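Local coordinates for SusD superfamily protein (PDB 3OTN) that probably binds carbohydrate or another nutrient at the outer membrane, as a member of the SusD family, at residues V357-D362 with R390-L395. Sequence-based numbering, arbitrary orientation.
Sequences VYRYTD and RGRAGL. With EDO (1,2-ethanediol), chain S.
Arg392 NH2 donates a hydrogen bond to Thr361 OG1 at 2.9 Å, nearly straight (177° at the hydrogen), with the hydroxyl oxygen lying in the guanidinium plane. The two side chains approach from opposite directions, and the threonine sits at the edge of the guanidinium group. The threonine methyl also touches the same nitrogen: Thr361 CG2 lies 3.7 Å from Arg392 NH2. The arginine reaches far, since the CA atoms of Thr361 and Arg392, the nearest across the contact, are 11.2 Å apart; its chain leaves with CG trans to the backbone N (chi1 179°) and bends only at chi3 (60°). Arg359 NH1 comes within 4.5 Å of Arg392 NH2, but the two cations share a carboxylate: Glu248 forms salt bridges with both arginines and a hydrogen bond with Thr361 OG1. Asp417 takes Arg392 NH2 and Glu421 takes Arg359 NH2, which probably offsets the clustered positive charge. With an alanine at this position in place of Arg392, Asp417 and Glu248 would probably each lose a salt-bridge partner, and Thr361 OG1 its donor from helix 380-392. In the helix-rich SusD fold, the contact links the start of helix 360-375 to the C-terminal end of helix 380-392. Arg359 ends the short strand 358-359 and is also the N-cap residue of helix 360-375; a classic beta bulge there sets Val357 and Tyr358 against Tyr251. The second helix closes in a Schellman motif, with Leu395 N bonded to Arg390 O and Gly394 as the positive-phi C-prime residue. Tyr360 OH is hydrogen-bonded to O2 of a 1,2-ethanediol, probably from the crystallisation liquor, which Gln381 and Gln388 also hold.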
loop_
_atom_site.group_PDB
_atom_site.type_symbol
_atom_site.label_atom_id
_atom_site.label_comp_id
_atom_site.label_asym_id
_atom_site.label_seq_id
_atom_site.Cartn_x
_atom_site.Cartn_y
_atom_site.Cartn_z
ATOM N N VAL A 357 -0.025 -5.724 1.266
ATOM C CA VAL A 357 1.059 -4.749 1.407
ATOM C C VAL A 357 2.075 -4.968 0.261
ATOM O O VAL A 357 2.478 -4.008 -0.390
ATOM C CB VAL A 357 1.745 -4.861 2.806
ATOM C CG1 VAL A 357 2.973 -3.970 2.901
ATOM C CG2 VAL A 357 0.747 -4.529 3.898
ATOM N N TYR A 358 2.498 -6.209 0.038
ATOM C CA TYR A 358 3.307 -6.570 -1.161
ATOM C C TYR A 358 2.759 -7.821 -1.812
ATOM O O TYR A 358 2.490 -8.808 -1.126
ATOM C CB TYR A 358 4.802 -6.795 -0.841
ATOM C CG TYR A 358 5.512 -5.505 -0.571
ATOM C CD1 TYR A 358 5.774 -4.621 -1.595
ATOM C CD2 TYR A 358 5.866 -5.137 0.719
ATOM C CE1 TYR A 358 6.367 -3.392 -1.353
ATOM C CE2 TYR A 358 6.461 -3.914 0.968
ATOM C CZ TYR A 358 6.713 -3.057 -0.080
ATOM O OH TYR A 358 7.267 -1.850 0.149
ATOM N N ARG A 359 2.624 -7.788 -3.129
ATOM C CA ARG A 359 2.323 -8.964 -3.928
ATOM C C ARG A 359 3.330 -9.070 -5.080
ATOM O O ARG A 359 4.033 -8.137 -5.396
ATOM C CB ARG A 359 0.881 -8.959 -4.425
ATOM C CG ARG A 359 0.512 -7.899 -5.464
ATOM C CD ARG A 359 -0.937 -8.067 -5.784
ATOM N NE ARG A 359 -1.512 -7.096 -6.736
ATOM C CZ ARG A 359 -1.834 -7.344 -8.008
ATOM N NH1 ARG A 359 -1.581 -8.530 -8.562
ATOM N NH2 ARG A 359 -2.457 -6.400 -8.742
ATOM N N TYR A 360 3.435 -10.249 -5.649
ATOM C CA TYR A 360 4.458 -10.544 -6.656
ATOM C C TYR A 360 4.423 -9.650 -7.878
ATOM O O TYR A 360 5.494 -9.270 -8.396
ATOM C CB TYR A 360 4.314 -12.003 -7.066
ATOM C CG TYR A 360 5.445 -12.630 -7.837
ATOM C CD1 TYR A 360 6.756 -12.512 -7.416
ATOM C CD2 TYR A 360 5.173 -13.457 -8.912
ATOM C CE1 TYR A 360 7.766 -13.160 -8.085
ATOM C CE2 TYR A 360 6.173 -14.110 -9.587
ATOM C CZ TYR A 360 7.460 -13.962 -9.170
ATOM O OH TYR A 360 8.447 -14.594 -9.846
ATOM N N THR A 361 3.231 -9.280 -8.346
ATOM C CA THR A 361 3.163 -8.360 -9.524
ATOM C C THR A 361 3.937 -7.051 -9.304
ATOM O O THR A 361 4.689 -6.613 -10.182
ATOM C CB THR A 361 1.724 -8.070 -9.994
ATOM O OG1 THR A 361 1.121 -9.277 -10.454
ATOM C CG2 THR A 361 1.700 -7.029 -11.152
ATOM N N ASP A 362 3.784 -6.466 -8.117
ATOM C CA ASP A 362 4.486 -5.246 -7.707
ATOM C C ASP A 362 5.994 -5.493 -7.719
ATOM O O ASP A 362 6.745 -4.704 -8.266
ATOM C CB ASP A 362 4.026 -4.872 -6.292
ATOM C CG ASP A 362 4.485 -3.480 -5.812
ATOM O OD1 ASP A 362 5.190 -2.696 -6.520
ATOM O OD2 ASP A 362 4.083 -3.169 -4.655
ATOM N N ARG A 390 1.019 -7.642 -19.426
ATOM C CA ARG A 390 0.205 -7.270 -20.565
ATOM C C ARG A 390 -0.625 -8.457 -21.086
ATOM O O ARG A 390 -1.809 -8.291 -21.354
ATOM C CB ARG A 390 1.079 -6.660 -21.678
ATOM C CG ARG A 390 1.581 -5.238 -21.352
ATOM C CD ARG A 390 2.557 -4.721 -22.450
ATOM N NE ARG A 390 1.880 -4.658 -23.728
ATOM C CZ ARG A 390 1.099 -3.656 -24.158
ATOM N NH1 ARG A 390 0.908 -2.529 -23.457
ATOM N NH2 ARG A 390 0.505 -3.778 -25.332
ATOM N N GLY A 391 -0.012 -9.640 -21.186
ATOM C CA GLY A 391 -0.709 -10.867 -21.652
ATOM C C GLY A 391 -1.894 -11.280 -20.780
ATOM O O GLY A 391 -2.943 -11.641 -21.288
ATOM N N ARG A 392 -1.722 -11.224 -19.461
ATOM C CA ARG A 392 -2.819 -11.432 -18.541
ATOM C C ARG A 392 -3.964 -10.432 -18.808
ATOM O O ARG A 392 -5.130 -10.799 -18.702
ATOM C CB ARG A 392 -2.323 -11.311 -17.113
ATOM C CG ARG A 392 -3.403 -11.494 -16.072
ATOM C CD ARG A 392 -2.818 -11.614 -14.713
ATOM N NE ARG A 392 -2.038 -10.464 -14.267
ATOM C CZ ARG A 392 -1.253 -10.468 -13.180
ATOM N NH1 ARG A 392 -1.150 -11.555 -12.415
ATOM N NH2 ARG A 392 -0.588 -9.368 -12.826
ATOM N N ALA A 393 -3.623 -9.190 -19.173
ATOM C CA ALA A 393 -4.633 -8.180 -19.545
ATOM C C ALA A 393 -5.177 -8.312 -20.991
ATOM O O ALA A 393 -5.905 -7.431 -21.453
ATOM C CB ALA A 393 -4.085 -6.768 -19.303
ATOM N N GLY A 394 -4.851 -9.395 -21.700
ATOM C CA GLY A 394 -5.332 -9.600 -23.059
ATOM C C GLY A 394 -4.709 -8.711 -24.112
ATOM O O GLY A 394 -5.233 -8.629 -25.216
ATOM N N LEU A 395 -3.598 -8.060 -23.774
ATOM C CA LEU A 395 -2.907 -7.134 -24.638
ATOM C C LEU A 395 -1.743 -7.814 -25.340
ATOM O O LEU A 395 -1.102 -8.719 -24.793
ATOM C CB LEU A 395 -2.351 -5.969 -23.826
ATOM C CG LEU A 395 -3.375 -5.168 -23.029
ATOM C CD1 LEU A 395 -2.688 -4.139 -22.159
ATOM C CD2 LEU A 395 -4.432 -4.546 -23.981
HETATM C C1 EDO S . 9.472 -14.198 -14.295
HETATM O O1 EDO S . 9.642 -14.148 -15.717
HETATM C C2 EDO S . 7.989 -14.144 -13.954
HETATM O O2 EDO S . 7.750 -14.897 -12.757
#